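PDB 6A4V: 49 protein from Murid herpesvirus 4, which probably interacts with poly(ADP-ribose) polymerase 1 and helps this gammaherpesvirus to replicate. Local coordinates for residues Y41-S46 against F189-N194; S182-K187 against K196-Y201. All blocks are in the same frame, centred on the assembly; numbering follows the deposited sequence.

Contact 1: Y41-S46 against F189-N194; sequences YPSLES and FSYMYN
With CG of Y41 wedged between its own N and carbonyl carbon (chi1 56°) and the ring turned upright on the chain (chi2 93°), the phenol reaches back over the backbone of F189-M192. Y41 OH donates to F189 O at 3.0 Å, arriving above the carbonyl plane; from the ring's side, that oxygen lies at the edge, in plane. M192 N sits over the centre of one face, while M192 CB approaches ring atom CE2 of Y41 at 3.8 Å. Two backbone bonds join Y41 and M192: M192 N to Y41 O at 3.1 Å, and a weak return from Y41 N to M192 O at 3.4 Å. Further along, S43 lays its CA against S190 O at 3.3 Å in a CH-O contact. S43 OG accepts from S46 N (3.2 Å) and S46 OG returns a bond to S43 O (2.8 Å), gripping the start of helix 44-57. Y41 also packs on F238 and L79. The arrangement is a short antiparallel pairing, with Y41-M192 as a hydrogen-bonded pair and backbone bonds of M192 with Y40 and N194 with E38 continuing it, that leads into an N-capped helix in a mainly helical protein.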
ATOM      1  N   TYR B  41     -12.477   5.878  -1.675  1.00 36.75           N
ATOM      2  CA  TYR B  41     -12.642   6.586  -0.453  1.00 35.08           C
ATOM      3  C   TYR B  41     -13.972   6.176   0.146  1.00 38.23           C
ATOM      4  O   TYR B  41     -14.931   5.964  -0.586  1.00 35.43           O
ATOM      5  CB  TYR B  41     -12.601   8.112  -0.670  1.00 30.99           C
ATOM      6  CG  TYR B  41     -13.583   8.681  -1.666  1.00 37.38           C
ATOM      7  CD1 TYR B  41     -14.831   9.144  -1.247  1.00 38.27           C
ATOM      8  CD2 TYR B  41     -13.256   8.809  -3.013  1.00 38.86           C
ATOM      9  CE1 TYR B  41     -15.754   9.651  -2.143  1.00 40.00           C
ATOM     10  CE2 TYR B  41     -14.170   9.297  -3.933  1.00 39.77           C
ATOM     11  CZ  TYR B  41     -15.413   9.731  -3.480  1.00 43.04           C
ATOM     12  OH  TYR B  41     -16.321  10.251  -4.320  1.00 39.48           O
ATOM     13  N   PRO B  42     -14.072   6.210   1.489  1.00 40.27           N
ATOM     14  CA  PRO B  42     -15.334   6.022   2.203  1.00 33.00           C
ATOM     15  C   PRO B  42     -16.127   7.317   2.335  1.00 37.21           C
ATOM     16  O   PRO B  42     -15.561   8.446   2.160  1.00 33.62           O
ATOM     17  CB  PRO B  42     -14.762   5.560   3.558  1.00 31.55           C
ATOM     18  CG  PRO B  42     -13.563   6.430   3.754  1.00 36.07           C
ATOM     19  CD  PRO B  42     -12.951   6.575   2.386  1.00 32.77           C
ATOM     20  N   SER B  43     -17.405   7.195   2.688  1.00 38.78           N
ATOM     21  CA  SER B  43     -18.252   8.363   2.999  1.00 42.14           C
ATOM     22  C   SER B  43     -17.964   8.848   4.425  1.00 41.30           C
ATOM     23  O   SER B  43     -17.823   7.999   5.337  1.00 38.93           O
ATOM     24  CB  SER B  43     -19.718   7.964   2.913  1.00 43.74           C
ATOM     25  OG  SER B  43     -19.904   6.749   3.656  1.00 46.29           O
ATOM     26  N   LEU B  44     -17.982  10.161   4.666  1.00 46.42           N
ATOM     27  CA  LEU B  44     -18.003  10.685   6.084  1.00 50.77           C
ATOM     28  C   LEU B  44     -19.116   9.982   6.869  1.00 58.38           C
ATOM     29  O   LEU B  44     -18.958   9.656   8.052  1.00 47.62           O
ATOM     30  CB  LEU B  44     -18.207  12.200   6.144  1.00 55.94           C
ATOM     31  CG  LEU B  44     -17.000  13.049   5.745  1.00 81.12           C
ATOM     32  CD1 LEU B  44     -17.412  14.478   5.411  1.00 90.81           C
ATOM     33  CD2 LEU B  44     -15.931  13.053   6.823  1.00 85.15           C
ATOM     34  N   GLU B  45     -20.236   9.749   6.190  1.00 61.94           N
ATOM     35  CA  GLU B  45     -21.432   9.235   6.809  1.00 68.31           C
ATOM     36  C   GLU B  45     -21.106   7.907   7.500  1.00 64.08           C
ATOM     37  O   GLU B  45     -21.363   7.749   8.693  1.00 60.33           O
ATOM     38  CB  GLU B  45     -22.552   9.131   5.768  1.00 83.06           C
ATOM     39  CG  GLU B  45     -22.971  10.482   5.165  1.00 97.37           C
ATOM     40  CD  GLU B  45     -23.654  11.518   6.067  1.00 94.82           C
ATOM     41  OE1 GLU B  45     -23.157  11.787   7.189  1.00 89.42           O
ATOM     42  OE2 GLU B  45     -24.686  12.087   5.632  1.00 92.01           O
ATOM     43  N   SER B  46     -20.504   6.977   6.759  1.00 56.95           N
ATOM     44  CA  SER B  46     -20.059   5.694   7.345  1.00 57.39           C
ATOM     45  C   SER B  46     -19.116   5.907   8.545  1.00 53.08           C
ATOM     46  O   SER B  46     -19.167   5.160   9.500  1.00 72.33           O
ATOM     47  CB  SER B  46     -19.410   4.813   6.301  1.00 61.19           C
ATOM     48  OG  SER B  46     -18.125   5.315   5.906  1.00 67.05           O
ATOM     49  N   PHE B 189     -21.631   9.760  -5.489  1.00 48.65           N
ATOM     50  CA  PHE B 189     -20.228   9.830  -5.150  1.00 49.07           C
ATOM     51  C   PHE B 189     -20.025  10.063  -3.653  1.00 40.10           C
ATOM     52  O   PHE B 189     -19.092  10.752  -3.259  1.00 47.53           O
ATOM     53  CB  PHE B 189     -19.548  10.904  -6.003  1.00 48.46           C
ATOM     54  CG  PHE B 189     -19.526  10.518  -7.454  1.00 50.87           C
ATOM     55  CD1 PHE B 189     -20.629  10.712  -8.272  1.00 54.02           C
ATOM     56  CD2 PHE B 189     -18.413   9.862  -7.978  1.00 55.28           C
ATOM     57  CE1 PHE B 189     -20.590  10.323  -9.602  1.00 53.35           C
ATOM     58  CE2 PHE B 189     -18.379   9.474  -9.302  1.00 41.21           C
ATOM     59  CZ  PHE B 189     -19.468   9.692 -10.110  1.00 49.16           C
ATOM     60  N   SER B 190     -20.873   9.463  -2.823  1.00 43.39           N
ATOM     61  CA  SER B 190     -20.665   9.563  -1.361  1.00 44.15           C
ATOM     62  C   SER B 190     -19.365   8.852  -1.011  1.00 43.49           C
ATOM     63  O   SER B 190     -18.630   9.360  -0.137  1.00 49.45           O
ATOM     64  CB  SER B 190     -21.803   8.986  -0.597  1.00 47.16           C
ATOM     65  OG  SER B 190     -22.995   9.692  -0.900  1.00 61.99           O
ATOM     66  N   TYR B 191     -19.177   7.675  -1.673  1.00 38.08           N
ATOM     67  CA  TYR B 191     -18.039   6.747  -1.597  1.00 39.70           C
ATOM     68  C   TYR B 191     -17.688   6.339  -3.022  1.00 43.33           C
ATOM     69  O   TYR B 191     -18.439   6.650  -3.938  1.00 33.49           O
ATOM     70  CB  TYR B 191     -18.352   5.517  -0.747  1.00 43.06           C
ATOM     71  CG  TYR B 191     -19.647   4.819  -1.084  1.00 43.99           C
ATOM     72  CD1 TYR B 191     -20.828   5.121  -0.431  1.00 53.95           C
ATOM     73  CD2 TYR B 191     -19.691   3.865  -2.064  1.00 54.40           C
ATOM     74  CE1 TYR B 191     -22.010   4.455  -0.716  1.00 57.39           C
ATOM     75  CE2 TYR B 191     -20.862   3.207  -2.387  1.00 56.77           C
ATOM     76  CZ  TYR B 191     -22.025   3.496  -1.709  1.00 56.70           C
ATOM     77  OH  TYR B 191     -23.153   2.813  -2.050  1.00 60.91           O
ATOM     78  N   MET B 192     -16.514   5.711  -3.182  1.00 42.90           N
ATOM     79  CA  MET B 192     -16.105   5.075  -4.391  1.00 41.20           C
ATOM     80  C   MET B 192     -15.418   3.775  -4.000  1.00 44.17           C
ATOM     81  O   MET B 192     -14.725   3.711  -3.007  1.00 38.00           O
ATOM     82  CB  MET B 192     -15.138   5.910  -5.239  1.00 46.37           C
ATOM     83  CG  MET B 192     -15.764   6.613  -6.437  1.00 51.56           C
ATOM     84  SD  MET B 192     -16.387   5.554  -7.762  1.00 50.06           S
ATOM     85  CE  MET B 192     -15.230   5.880  -9.082  1.00 56.28           C
ATOM     86  N   TYR B 193     -15.681   2.720  -4.769  1.00 47.87           N
ATOM     87  CA  TYR B 193     -14.908   1.507  -4.614  1.00 41.35           C
ATOM     88  C   TYR B 193     -13.597   1.684  -5.374  1.00 34.17           C
ATOM     89  O   TYR B 193     -13.518   2.460  -6.313  1.00 32.43           O
ATOM     90  CB  TYR B 193     -15.713   0.304  -5.088  1.00 38.65           C
ATOM     91  CG  TYR B 193     -16.816  -0.030  -4.125  1.00 42.39           C
ATOM     92  CD1 TYR B 193     -16.515  -0.689  -2.951  1.00 44.22           C
ATOM     93  CD2 TYR B 193     -18.149   0.256  -4.393  1.00 39.14           C
ATOM     94  CE1 TYR B 193     -17.495  -0.987  -2.022  1.00 48.45           C
ATOM     95  CE2 TYR B 193     -19.141  -0.045  -3.470  1.00 44.90           C
ATOM     96  CZ  TYR B 193     -18.810  -0.683  -2.288  1.00 46.99           C
ATOM     97  OH  TYR B 193     -19.725  -0.973  -1.323  1.00 53.00           O
ATOM     98  N   ASN B 194     -12.568   0.978  -4.949  1.00 29.48           N
ATOM     99  CA  ASN B 194     -11.277   0.994  -5.667  1.00 31.05           C
ATOM    100  C   ASN B 194     -11.269  -0.068  -6.788  1.00 36.06           C
ATOM    101  O   ASN B 194     -12.118  -0.960  -6.905  1.00 38.18           O
ATOM    102  CB  ASN B 194     -10.141   0.766  -4.675  1.00 31.59           C
ATOM    103  CG  ASN B 194     -10.189  -0.625  -4.070  1.00 41.12           C
ATOM    104  OD1 ASN B 194     -11.036  -1.457  -4.433  1.00 51.47           O
ATOM    105  ND2 ASN B 194      -9.268  -0.901  -3.178  1.00 39.14           N
TER

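Contact 2: S182-K187 against K196-Y201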
ATOM      1  N   SER B 182     -24.922  -1.816  -6.155  1.00 91.15           N
ATOM      2  CA  SER B 182     -24.328  -1.345  -4.870  1.00 88.97           C
ATOM      3  C   SER B 182     -22.920  -0.767  -5.091  1.00 93.17           C
ATOM      4  O   SER B 182     -22.539   0.206  -4.398  1.00 88.14           O
ATOM      5  CB  SER B 182     -24.309  -2.436  -3.832  1.00 90.49           C
ATOM      6  OG  SER B 182     -23.352  -3.430  -4.153  1.00 92.98           O
ATOM      7  N   MET B 183     -22.155  -1.398  -6.010  1.00 90.92           N
ATOM      8  CA  MET B 183     -20.850  -0.897  -6.501  1.00 72.40           C
ATOM      9  C   MET B 183     -21.116   0.416  -7.226  1.00 67.68           C
ATOM     10  O   MET B 183     -20.620   1.514  -6.810  1.00 61.30           O
ATOM     11  CB  MET B 183     -20.161  -1.793  -7.546  1.00 81.55           C
ATOM     12  CG  MET B 183     -20.048  -3.273  -7.244  1.00 79.24           C
ATOM     13  SD  MET B 183     -18.626  -3.617  -6.229  1.00 83.34           S
ATOM     14  CE  MET B 183     -17.307  -2.807  -7.127  1.00 89.54           C
ATOM     15  N   LEU B 184     -21.904   0.276  -8.309  1.00 55.71           N
ATOM     16  CA  LEU B 184     -22.087   1.311  -9.333  1.00 58.00           C
ATOM     17  C   LEU B 184     -22.928   2.461  -8.788  1.00 53.27           C
ATOM     18  O   LEU B 184     -22.643   3.596  -9.092  1.00 62.39           O
ATOM     19  CB  LEU B 184     -22.702   0.718 -10.609  1.00 64.70           C
ATOM     20  CG  LEU B 184     -21.732  -0.087 -11.477  1.00 66.91           C
ATOM     21  CD1 LEU B 184     -22.452  -0.739 -12.651  1.00 66.96           C
ATOM     22  CD2 LEU B 184     -20.579   0.788 -11.973  1.00 61.07           C
ATOM     23  N   ASP B 185     -23.986   2.177  -8.027  1.00 63.92           N
ATOM     24  CA  ASP B 185     -24.735   3.264  -7.382  1.00 63.93           C
ATOM     25  C   ASP B 185     -24.019   3.595  -6.085  1.00 69.55           C
ATOM     26  O   ASP B 185     -24.055   2.804  -5.118  1.00 70.98           O
ATOM     27  CB  ASP B 185     -26.197   2.922  -7.086  1.00 76.81           C
ATOM     28  CG  ASP B 185     -27.022   4.088  -6.557  1.00 77.92           C
ATOM     29  OD1 ASP B 185     -26.619   5.276  -6.754  1.00 80.47           O
ATOM     30  OD2 ASP B 185     -28.062   3.799  -5.951  1.00 71.42           O
ATOM     31  N   ASN B 186     -23.343   4.741  -6.099  1.00 60.68           N
ATOM     32  CA  ASN B 186     -22.470   5.109  -5.020  1.00 53.94           C
ATOM     33  C   ASN B 186     -23.045   6.360  -4.381  1.00 54.03           C
ATOM     34  O   ASN B 186     -22.305   7.154  -3.772  1.00 61.07           O
ATOM     35  CB  ASN B 186     -21.032   5.293  -5.499  1.00 54.14           C
ATOM     36  CG  ASN B 186     -20.908   6.468  -6.441  1.00 54.90           C
ATOM     37  OD1 ASN B 186     -21.838   7.264  -6.530  1.00 51.22           O
ATOM     38  ND2 ASN B 186     -19.773   6.601  -7.113  1.00 39.87           N
ATOM     39  N   LYS B 187     -24.374   6.491  -4.522  1.00 52.86           N
ATOM     40  CA  LYS B 187     -25.143   7.498  -3.895  1.00 49.54           C
ATOM     41  C   LYS B 187     -24.492   8.854  -4.144  1.00 47.16           C
ATOM     42  O   LYS B 187     -24.045   9.491  -3.188  1.00 46.43           O
ATOM     43  CB  LYS B 187     -25.267   7.198  -2.397  1.00 62.09           C
ATOM     44  CG  LYS B 187     -25.955   5.882  -2.059  1.00 73.78           C
ATOM     45  CD  LYS B 187     -26.274   5.738  -0.571  1.00 96.29           C
ATOM     46  CE  LYS B 187     -27.030   4.475  -0.207  1.00 97.58           C
ATOM     47  NZ  LYS B 187     -27.202   4.363   1.261  1.00 95.63           N
ATOM     48  N   LYS B 196      -9.208  -2.714  -7.533  1.00 37.49           N
ATOM     49  CA  LYS B 196      -9.091  -4.078  -7.072  1.00 40.06           C
ATOM     50  C   LYS B 196     -10.509  -4.618  -6.857  1.00 46.16           C
ATOM     51  O   LYS B 196     -10.862  -5.683  -7.369  1.00 41.77           O
ATOM     52  CB  LYS B 196      -8.178  -4.053  -5.834  1.00 52.60           C
ATOM     53  CG  LYS B 196      -8.218  -5.243  -4.900  1.00 68.58           C
ATOM     54  CD  LYS B 196      -7.032  -5.282  -3.931  1.00 84.45           C
ATOM     55  CE  LYS B 196      -5.689  -5.404  -4.632  1.00 96.65           C
ATOM     56  NZ  LYS B 196      -4.765  -6.375  -3.983  1.00 91.74           N
ATOM     57  N   THR B 197     -11.361  -3.848  -6.167  1.00 39.51           N
ATOM     58  CA  THR B 197     -12.736  -4.323  -5.965  1.00 42.10           C
ATOM     59  C   THR B 197     -13.519  -4.460  -7.279  1.00 43.42           C
ATOM     60  O   THR B 197     -14.290  -5.397  -7.437  1.00 47.89           O
ATOM     61  CB  THR B 197     -13.426  -3.442  -4.938  1.00 33.21           C
ATOM     62  OG1 THR B 197     -12.514  -3.509  -3.835  1.00 28.99           O
ATOM     63  CG2 THR B 197     -14.797  -3.916  -4.577  1.00 33.20           C
ATOM     64  N   PHE B 198     -13.363  -3.540  -8.221  1.00 45.98           N
ATOM     65  CA  PHE B 198     -14.222  -3.620  -9.408  1.00 42.77           C
ATOM     66  C   PHE B 198     -13.787  -4.834 -10.232  1.00 49.18           C
ATOM     67  O   PHE B 198     -14.638  -5.480 -10.879  1.00 48.73           O
ATOM     68  CB  PHE B 198     -14.202  -2.349 -10.251  1.00 39.58           C
ATOM     69  CG  PHE B 198     -15.064  -1.225  -9.758  1.00 37.84           C
ATOM     70  CD1 PHE B 198     -16.435  -1.338  -9.806  1.00 39.73           C
ATOM     71  CD2 PHE B 198     -14.511  -0.066  -9.242  1.00 42.73           C
ATOM     72  CE1 PHE B 198     -17.238  -0.326  -9.349  1.00 36.33           C
ATOM     73  CE2 PHE B 198     -15.325   0.915  -8.696  1.00 41.38           C
ATOM     74  CZ  PHE B 198     -16.681   0.808  -8.821  1.00 38.10           C
ATOM     75  N   LEU B 199     -12.477  -5.120 -10.190  1.00 51.34           N
ATOM     76  CA  LEU B 199     -11.853  -6.306 -10.784  1.00 50.48           C
ATOM     77  C   LEU B 199     -12.451  -7.561 -10.176  1.00 50.55           C
ATOM     78  O   LEU B 199     -12.886  -8.488 -10.870  1.00 59.27           O
ATOM     79  CB  LEU B 199     -10.341  -6.266 -10.537  1.00 48.80           C
ATOM     80  CG  LEU B 199      -9.576  -5.404 -11.533  1.00 49.36           C
ATOM     81  CD1 LEU B 199      -8.167  -5.078 -11.060  1.00 41.17           C
ATOM     82  CD2 LEU B 199      -9.512  -6.096 -12.873  1.00 47.79           C
ATOM     83  N   LYS B 200     -12.413  -7.607  -8.860  1.00 59.19           N
ATOM     84  CA  LYS B 200     -12.953  -8.723  -8.146  1.00 56.82           C
ATOM     85  C   LYS B 200     -14.358  -9.054  -8.697  1.00 55.09           C
ATOM     86  O   LYS B 200     -14.584 -10.178  -9.121  1.00 61.94           O
ATOM     87  CB  LYS B 200     -12.873  -8.398  -6.655  1.00 56.36           C
ATOM     88  CG  LYS B 200     -13.172  -9.549  -5.710  1.00 64.68           C
ATOM     89  CD  LYS B 200     -14.152  -9.193  -4.627  1.00 66.13           C
ATOM     90  CE  LYS B 200     -14.327 -10.284  -3.591  1.00 75.53           C
ATOM     91  NZ  LYS B 200     -15.149  -9.796  -2.454  1.00 81.62           N
ATOM     92  N   TYR B 201     -15.294  -8.095  -8.761  1.00 52.07           N
ATOM     93  CA  TYR B 201     -16.701  -8.434  -9.177  1.00 51.60           C
ATOM     94  C   TYR B 201     -16.793  -8.594 -10.707  1.00 53.46           C
ATOM     95  O   TYR B 201     -17.819  -9.032 -11.236  1.00 68.17           O
ATOM     96  CB  TYR B 201     -17.732  -7.424  -8.667  1.00 51.47           C
ATOM     97  CG  TYR B 201     -17.905  -7.420  -7.168  1.00 68.52           C
ATOM     98  CD1 TYR B 201     -16.866  -7.031  -6.335  1.00 74.91           C
ATOM     99  CD2 TYR B 201     -19.097  -7.790  -6.565  1.00 76.69           C
ATOM    100  CE1 TYR B 201     -16.996  -7.017  -4.955  1.00 78.38           C
ATOM    101  CE2 TYR B 201     -19.245  -7.788  -5.183  1.00 92.80           C
ATOM    102  CZ  TYR B 201     -18.186  -7.408  -4.373  1.00 85.88           C
ATOM    103  OH  TYR B 201     -18.282  -7.395  -3.013  1.00 79.83           O
TER
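N194 OD1, the N-cap oxygen of helix 195-203, is held by two groups of T197, its hydroxyl OG1 and its backbone N. With the hydroxyl so engaged, T197 CG2 stands anti to the backbone N and lies 4.2 Å from M183 SD. No hydrogen bond crosses between 182-187 and 196-201; the junction is made by M183, which points at the helix and sets its sulfur over Y201 and beside T197, with its CB near F198. Its torsions chi1 (-49°) and chi2 (-84°) carry the sulfur over the centre of the Y201 ring. There SD of M183 lies 3.9 Å from the ring centroid of Y201, only 11° off the normal, a Met-aromatic contact over the face. Toward the F198 ring the same SD is oblique and more distant, 5.3 Å from the centroid. M183 and F198 lie alongside with their chains pointing opposite ways, and M183 CB comes to F198 CE1 at 3.7 Å. L184 adds a looser touch, its CD2 4.4 Å from F198 CE1. Within the helix Y201 N bonds T197 O at 3.2 Å, and F198 O takes the hydroxyl of Y222. The end of helix 173-184 thus lies against the first turns of helix 195-203, with Y193 of strand 192-193 beside M183 and F198; helix 213-235 backs F198 through V226 and Y201 through Y222, while helix 161-168 meets L184.

Overall arrangement
The two contacts interlock along the chain: segment 189-194 of contact 1 lies between segments 182-187 and 196-201 of contact 2, so the connection whose strand residue M192 pairs with Y41 also links the two helices joined through M183. Their centres are 11 Å apart and they touch directly. Y191 OH reaches D185 O at 3.2 Å, a probable hydrogen bond, and Y193 O packs on F198 CE2 at 3.4 Å. N186 binds F189 N through OD1, and K187 O receives S190 OG. Contact 1 thus ties the N-terminal segment, which leads into helix 44-57, to this helix-turn-strand-helix stretch, while contact 2 closes the stretch upon itself.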